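Local coordinates for DYNE8 (Micromonospora chersina, PDB 4AMM), which probably transfers acyl units as the acyltransferase domain of an iterative polyketide synthase that takes part in enediyne biosynthesis, at residues P1-G9 with S374-A383; R160-R168 with L385-P396. One frame throughout, in Å; residues are numbered along the deposited sequence.

Interaction 1. Residues P1-G9 with S374-A383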
# COMPACT_ATOMS: atom_id res chain seq x y z
N PRO A 1 12.43 -19.33 -1.32
CA PRO A 1 11.84 -18.13 -1.95
C PRO A 1 12.61 -17.69 -3.23
O PRO A 1 13.81 -17.98 -3.33
CB PRO A 1 11.90 -17.05 -0.85
CG PRO A 1 12.89 -17.54 0.15
CD PRO A 1 12.98 -19.05 0.03
N ASP A 2 11.92 -17.04 -4.19
CA ASP A 2 12.54 -16.51 -5.43
C ASP A 2 13.37 -15.22 -5.25
O ASP A 2 14.17 -14.86 -6.10
CB ASP A 2 11.49 -16.33 -6.55
CG ASP A 2 10.33 -15.37 -6.18
OD1 ASP A 2 10.19 -14.96 -5.00
OD2 ASP A 2 9.53 -15.04 -7.10
N HIS A 3 13.18 -14.53 -4.12
CA HIS A 3 14.08 -13.45 -3.79
C HIS A 3 14.58 -13.79 -2.40
O HIS A 3 13.85 -14.36 -1.55
CB HIS A 3 13.40 -12.07 -3.72
CG HIS A 3 13.09 -11.47 -5.04
ND1 HIS A 3 12.16 -12.02 -5.89
CD2 HIS A 3 13.61 -10.40 -5.68
CE1 HIS A 3 12.12 -11.32 -7.01
NE2 HIS A 3 12.97 -10.32 -6.90
N GLU A 4 15.84 -13.47 -2.21
CA GLU A 4 16.49 -13.61 -0.93
C GLU A 4 16.61 -12.23 -0.31
O GLU A 4 16.74 -11.21 -1.02
CB GLU A 4 17.86 -14.26 -1.12
CG GLU A 4 18.44 -14.64 0.22
CD GLU A 4 17.46 -15.59 0.97
OE1 GLU A 4 17.40 -16.80 0.67
OE2 GLU A 4 16.65 -15.05 1.78
N LEU A 5 16.64 -12.16 1.03
CA LEU A 5 16.85 -10.93 1.76
C LEU A 5 18.21 -10.89 2.36
O LEU A 5 18.55 -11.79 3.16
CB LEU A 5 15.81 -10.90 2.91
CG LEU A 5 15.99 -9.74 3.91
CD1 LEU A 5 15.84 -8.36 3.23
CD2 LEU A 5 14.89 -9.94 5.01
N VAL A 6 19.02 -9.88 2.03
CA VAL A 6 20.37 -9.79 2.52
C VAL A 6 20.50 -8.51 3.30
O VAL A 6 20.28 -7.40 2.78
CB VAL A 6 21.39 -9.73 1.36
CG1 VAL A 6 22.74 -9.66 1.94
CG2 VAL A 6 21.19 -10.99 0.54
N VAL A 7 20.72 -8.66 4.64
CA VAL A 7 20.89 -7.50 5.48
C VAL A 7 22.26 -7.48 6.11
O VAL A 7 22.84 -8.55 6.35
CB VAL A 7 19.82 -7.43 6.61
CG1 VAL A 7 18.39 -7.51 6.07
CG2 VAL A 7 20.03 -8.54 7.73
N CYS A 8 22.72 -6.27 6.43
CA CYS A 8 23.83 -6.19 7.38
C CYS A 8 23.97 -4.80 7.92
O CYS A 8 23.24 -3.91 7.55
CB CYS A 8 25.11 -6.72 6.83
SG CYS A 8 25.64 -5.69 5.53
N GLY A 9 24.94 -4.63 8.84
CA GLY A 9 25.10 -3.33 9.40
C GLY A 9 26.41 -3.21 10.15
O GLY A 9 27.17 -4.15 10.24
N SER A 374 4.97 -15.01 -5.24
CA SER A 374 6.34 -14.54 -5.27
C SER A 374 6.68 -13.93 -3.90
O SER A 374 5.85 -13.20 -3.33
CB SER A 374 6.55 -13.54 -6.42
OG SER A 374 7.82 -12.87 -6.32
N ALA A 375 7.87 -14.26 -3.38
CA ALA A 375 8.42 -13.65 -2.16
C ALA A 375 9.05 -12.28 -2.41
O ALA A 375 9.65 -11.68 -1.47
CB ALA A 375 9.44 -14.57 -1.54
N ALA A 376 8.96 -11.77 -3.62
CA ALA A 376 9.54 -10.48 -4.01
C ALA A 376 9.12 -9.41 -2.99
O ALA A 376 10.00 -8.69 -2.46
CB ALA A 376 9.07 -10.08 -5.45
N GLY A 377 7.82 -9.28 -2.74
CA GLY A 377 7.33 -8.20 -1.88
C GLY A 377 7.73 -8.40 -0.43
O GLY A 377 8.12 -7.44 0.19
N MET A 378 7.61 -9.64 0.10
CA MET A 378 7.95 -9.86 1.49
C MET A 378 9.43 -9.56 1.64
O MET A 378 9.78 -8.91 2.60
CB MET A 378 7.54 -11.20 2.08
CG MET A 378 6.07 -11.57 1.85
SD MET A 378 4.76 -10.60 2.59
CE MET A 378 5.44 -10.82 4.21
N ALA A 379 10.29 -9.93 0.69
CA ALA A 379 11.71 -9.57 0.85
C ALA A 379 11.94 -8.12 0.73
O ALA A 379 12.65 -7.54 1.60
CB ALA A 379 12.59 -10.29 -0.19
N ALA A 380 11.40 -7.41 -0.24
CA ALA A 380 11.68 -5.99 -0.39
C ALA A 380 11.09 -5.14 0.74
O ALA A 380 11.69 -4.20 1.21
CB ALA A 380 11.16 -5.51 -1.81
N GLY A 381 9.87 -5.44 1.13
CA GLY A 381 9.21 -4.77 2.23
C GLY A 381 9.95 -5.02 3.53
O GLY A 381 10.06 -4.07 4.31
N THR A 382 10.46 -6.23 3.76
CA THR A 382 11.16 -6.46 5.03
C THR A 382 12.51 -5.78 4.96
O THR A 382 12.99 -5.21 5.98
CB THR A 382 11.30 -7.95 5.29
OG1 THR A 382 9.97 -8.53 5.31
CG2 THR A 382 11.88 -8.20 6.66
N ALA A 383 13.17 -5.73 3.79
CA ALA A 383 14.45 -4.99 3.66
C ALA A 383 14.18 -3.53 3.96
O ALA A 383 15.03 -2.89 4.67
CB ALA A 383 14.98 -5.11 2.17

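Interaction 2. Residues R160-R168 with L385-P396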
# COMPACT_ATOMS: atom_id res chain seq x y z
N ARG A 160 0.12 -9.56 11.06
CA ARG A 160 0.79 -10.65 11.86
C ARG A 160 2.27 -10.65 11.51
O ARG A 160 3.07 -10.86 12.50
CB ARG A 160 0.21 -11.97 11.53
CG ARG A 160 -1.23 -12.11 12.17
CD ARG A 160 -1.73 -13.58 12.19
NE ARG A 160 -1.67 -14.26 10.89
CZ ARG A 160 -2.65 -14.32 9.96
NH1 ARG A 160 -3.74 -13.63 10.11
NH2 ARG A 160 -2.48 -15.02 8.84
N TRP A 161 2.70 -10.40 10.28
CA TRP A 161 4.16 -10.32 9.99
C TRP A 161 4.77 -9.14 10.65
O TRP A 161 5.86 -9.24 11.27
CB TRP A 161 4.31 -10.28 8.44
CG TRP A 161 5.73 -10.16 7.90
CD1 TRP A 161 6.25 -9.11 7.26
CD2 TRP A 161 6.72 -11.16 8.01
NE1 TRP A 161 7.57 -9.39 6.92
CE2 TRP A 161 7.87 -10.65 7.37
CE3 TRP A 161 6.74 -12.44 8.54
CZ2 TRP A 161 9.08 -11.40 7.27
CZ3 TRP A 161 7.98 -13.21 8.42
CH2 TRP A 161 9.10 -12.64 7.76
N LEU A 162 4.16 -7.98 10.56
CA LEU A 162 4.68 -6.80 11.30
C LEU A 162 4.76 -7.09 12.79
O LEU A 162 5.76 -6.66 13.46
CB LEU A 162 3.81 -5.51 11.13
CG LEU A 162 3.66 -5.08 9.69
CD1 LEU A 162 2.67 -3.90 9.64
CD2 LEU A 162 4.99 -4.66 9.06
N ASP A 163 3.76 -7.75 13.35
CA ASP A 163 3.81 -8.09 14.80
C ASP A 163 4.96 -9.10 15.09
O ASP A 163 5.70 -8.84 16.10
CB ASP A 163 2.52 -8.79 15.22
CG ASP A 163 1.27 -7.89 15.20
OD1 ASP A 163 1.38 -6.65 15.29
OD2 ASP A 163 0.20 -8.61 15.19
N ARG A 164 5.21 -10.05 14.24
CA ARG A 164 6.31 -11.02 14.46
C ARG A 164 7.62 -10.20 14.43
O ARG A 164 8.55 -10.57 15.19
CB ARG A 164 6.32 -12.07 13.37
CG ARG A 164 7.44 -13.11 13.52
CD ARG A 164 7.20 -14.24 12.61
NE ARG A 164 8.26 -15.18 12.92
CZ ARG A 164 8.33 -16.39 12.46
NH1 ARG A 164 7.40 -16.80 11.58
NH2 ARG A 164 9.33 -17.18 12.83
N LEU A 165 7.74 -9.16 13.62
CA LEU A 165 8.97 -8.36 13.50
C LEU A 165 9.09 -7.31 14.55
O LEU A 165 10.14 -6.66 14.64
CB LEU A 165 9.03 -7.71 12.10
CG LEU A 165 9.22 -8.64 10.90
CD1 LEU A 165 8.93 -7.78 9.71
CD2 LEU A 165 10.59 -9.18 10.83
N GLY A 166 8.04 -7.05 15.32
CA GLY A 166 8.06 -5.90 16.25
C GLY A 166 8.14 -4.57 15.53
O GLY A 166 8.78 -3.60 16.00
N ALA A 167 7.47 -4.40 14.41
CA ALA A 167 7.59 -3.15 13.67
C ALA A 167 7.07 -1.93 14.37
O ALA A 167 6.04 -1.99 15.06
CB ALA A 167 6.84 -3.35 12.29
N ARG A 168 7.79 -0.83 14.18
CA ARG A 168 7.38 0.45 14.81
C ARG A 168 7.18 1.59 13.79
O ARG A 168 7.91 2.55 13.71
CB ARG A 168 8.46 0.88 15.76
CG ARG A 168 8.54 -0.05 17.00
CD ARG A 168 9.47 0.55 18.09
NE ARG A 168 10.80 0.65 17.53
CZ ARG A 168 11.79 1.44 17.92
NH1 ARG A 168 11.63 2.28 18.93
NH2 ARG A 168 12.95 1.37 17.27
N LEU A 385 11.82 -2.19 5.92
CA LEU A 385 11.58 -2.01 7.38
C LEU A 385 12.92 -2.11 8.06
O LEU A 385 13.12 -1.35 9.08
CB LEU A 385 10.67 -3.10 7.81
CG LEU A 385 9.19 -2.97 7.32
CD1 LEU A 385 8.39 -4.18 7.60
CD2 LEU A 385 8.49 -1.80 8.03
N PHE A 386 13.79 -3.04 7.72
CA PHE A 386 15.05 -3.21 8.45
C PHE A 386 15.94 -2.02 8.22
O PHE A 386 16.46 -1.41 9.17
CB PHE A 386 15.74 -4.54 8.06
CG PHE A 386 17.07 -4.74 8.76
CD1 PHE A 386 17.06 -5.33 10.03
CD2 PHE A 386 18.24 -4.31 8.20
CE1 PHE A 386 18.28 -5.49 10.72
CE2 PHE A 386 19.44 -4.43 8.87
CZ PHE A 386 19.46 -5.08 10.15
N ALA A 387 16.18 -1.58 6.99
CA ALA A 387 17.13 -0.51 6.72
C ALA A 387 16.63 0.75 7.36
O ALA A 387 17.46 1.55 7.86
CB ALA A 387 17.36 -0.35 5.22
N ALA A 388 15.34 1.03 7.35
CA ALA A 388 14.77 2.24 7.91
C ALA A 388 14.73 2.20 9.43
O ALA A 388 14.37 3.21 10.05
CB ALA A 388 13.36 2.49 7.33
N GLY A 389 15.10 1.05 10.04
CA GLY A 389 15.15 0.98 11.49
C GLY A 389 13.80 0.77 12.09
O GLY A 389 13.71 0.90 13.34
N ALA A 390 12.77 0.37 11.33
CA ALA A 390 11.45 0.10 11.94
C ALA A 390 11.39 -1.33 12.53
O ALA A 390 10.48 -1.57 13.33
CB ALA A 390 10.33 0.31 10.94
N VAL A 391 12.29 -2.23 12.15
CA VAL A 391 12.40 -3.55 12.72
C VAL A 391 13.86 -3.80 13.02
O VAL A 391 14.74 -3.26 12.30
CB VAL A 391 11.79 -4.71 11.86
CG1 VAL A 391 10.32 -4.45 11.57
CG2 VAL A 391 12.58 -4.89 10.54
N ASP A 392 14.14 -4.60 14.04
CA ASP A 392 15.55 -4.82 14.40
C ASP A 392 16.12 -6.15 14.05
O ASP A 392 17.31 -6.37 14.21
CB ASP A 392 15.66 -4.65 15.91
CG ASP A 392 15.58 -3.17 16.30
OD1 ASP A 392 15.80 -2.20 15.48
OD2 ASP A 392 15.33 -2.95 17.52
N ASP A 393 15.31 -7.04 13.43
CA ASP A 393 15.72 -8.48 13.32
C ASP A 393 15.03 -9.06 12.10
O ASP A 393 13.80 -9.18 12.13
CB ASP A 393 15.33 -9.18 14.65
CG ASP A 393 15.75 -10.58 14.75
OD1 ASP A 393 16.07 -11.24 13.68
OD2 ASP A 393 15.79 -11.17 15.86
N ALA A 394 15.81 -9.38 11.07
CA ALA A 394 15.25 -9.95 9.86
C ALA A 394 15.29 -11.46 9.86
O ALA A 394 14.86 -12.13 8.85
CB ALA A 394 16.10 -9.38 8.68
N THR A 395 15.70 -12.13 10.95
CA THR A 395 15.70 -13.61 11.00
C THR A 395 14.32 -14.29 10.69
O THR A 395 14.40 -15.40 10.17
CB THR A 395 16.32 -14.22 12.28
OG1 THR A 395 15.49 -13.84 13.39
CG2 THR A 395 17.76 -13.78 12.47
N PRO A 396 13.16 -13.64 10.98
CA PRO A 396 11.90 -14.33 10.62
C PRO A 396 11.84 -14.66 9.12
O PRO A 396 11.13 -15.63 8.79
CB PRO A 396 10.84 -13.30 11.02
CG PRO A 396 11.43 -12.57 12.15
CD PRO A 396 12.91 -12.41 11.75
O HOH W 1 11.89 -4.88 15.95
O HOH W 2 12.54 -7.61 13.98
O HOH W 3 11.44 -2.13 15.98
O HOH W 4 13.55 -0.83 15.36

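Interaction 1. Residues P1-G9 with S374-A383
The carboxylate of D2 meets S374 and A375 just ahead of helix 376-383. From CB the D2 side chain rises with CG between backbone N and carbonyl carbon (chi1 59°), turning both oxygens to the loop and setting D2 CG 3.5 Å from S374 OG. OD1 accepts the backbone N-H of A375 at 2.9 Å in a clearly bent bond, 22° out of the carboxylate plane, and also lies against A375 CB. D2 OD2 presents its syn lone pair to S374 OG, 2.9 Å away. That OG also caps the helix, accepting from A376 N at 3.1 Å, so D2 holds both the capping residue and the backbone N-H that follows it. A376 CB lies over one face of the H3 imidazole, 3.9 Å from the ring centroid, in a CH-pi contact. L5 spreads its two methyls over the helix: CD1 rests 3.5 Å from A383 CB, while CD2 reaches T382 CG2 at 3.8 Å. The axes of strand 4-9 and helix 376-383 run nearly parallel, 13° apart, approaching to 7.8 Å. The strand edges an antiparallel sheet, pairing with strand 52-58, whose A57 and A55 also touch A379 and A383; helix 32-45 packs against E4 and V6.

Interaction 2. Residues R160-R168 with L385-P396
Two helix ends closed by Schellman motifs, at G166 and G389, lead into this contact, in which A167 and R168 meet A390 and V391. R168 N donates to A390 O at 2.9 Å, in the carbonyl plane on a lone pair, and A167 CA adds a C-H...O contact to the same oxygen. L165 joins several apolar partners: CB lies 3.5 Å from V391 CG1, CD2 is 3.7 Å from P396 CG, and CD1 sits over one face of the W161 ring. L162 CD2 lies 3.7 Å from L385 CD1, the two side chains crossing at about a right angle. Both glycines have positive phi, and the reversal they allow takes each chain out of its helix, 144-165 or 376-387. L162, L385 and A390 also pack on strand 99-103 of the parallel sheet. W161 has CG anti to its backbone N (chi1 179°), which carries the indole out to P396; CH2 stands 3.8 Å from P396 CB, with the proline's carbonyl carbon near the ring plane at the edge. W161 NE1 hydrogen-bonds T382 OG1. Replacing W161 with an alanine would probably leave P396 and L165 facing a gap and T382 OG1 without its indole N-H partner. R164, extended from CG to NE, runs alongside the same proline, whose CA lies over one face of the guanidinium; R164 NE is 3.7 Å from P396 CB. Towards the more exposed side, one water bridges L165 O and D392 N, and another joins R168 NH2, at 3.0 Å, to G389 O and D392 OD1, a carboxylate oxygen that also forms a salt bridge with R53.

Interactions 1 and 2 lie 12 Å apart between centres, on the same side of the chain's centre, and share helix 376-387: its first turns face strand 4-10, its last residues and the following loop face the end of helix 144-165. They also touch directly. T382 OG1 and W161 NE1 are 3.0 Å apart, a probable hydrogen bond, while V7 packs on F386 and L5 on A394. Along the chain the segments alternate, 1-9, 160-168, 374-383, 385-396, so the C-terminal part returns to both the N-terminal strand and the earlier helix. One helix thus lies between the small antiparallel sheet and the parallel sheet of the acyltransferase domain, joining the two.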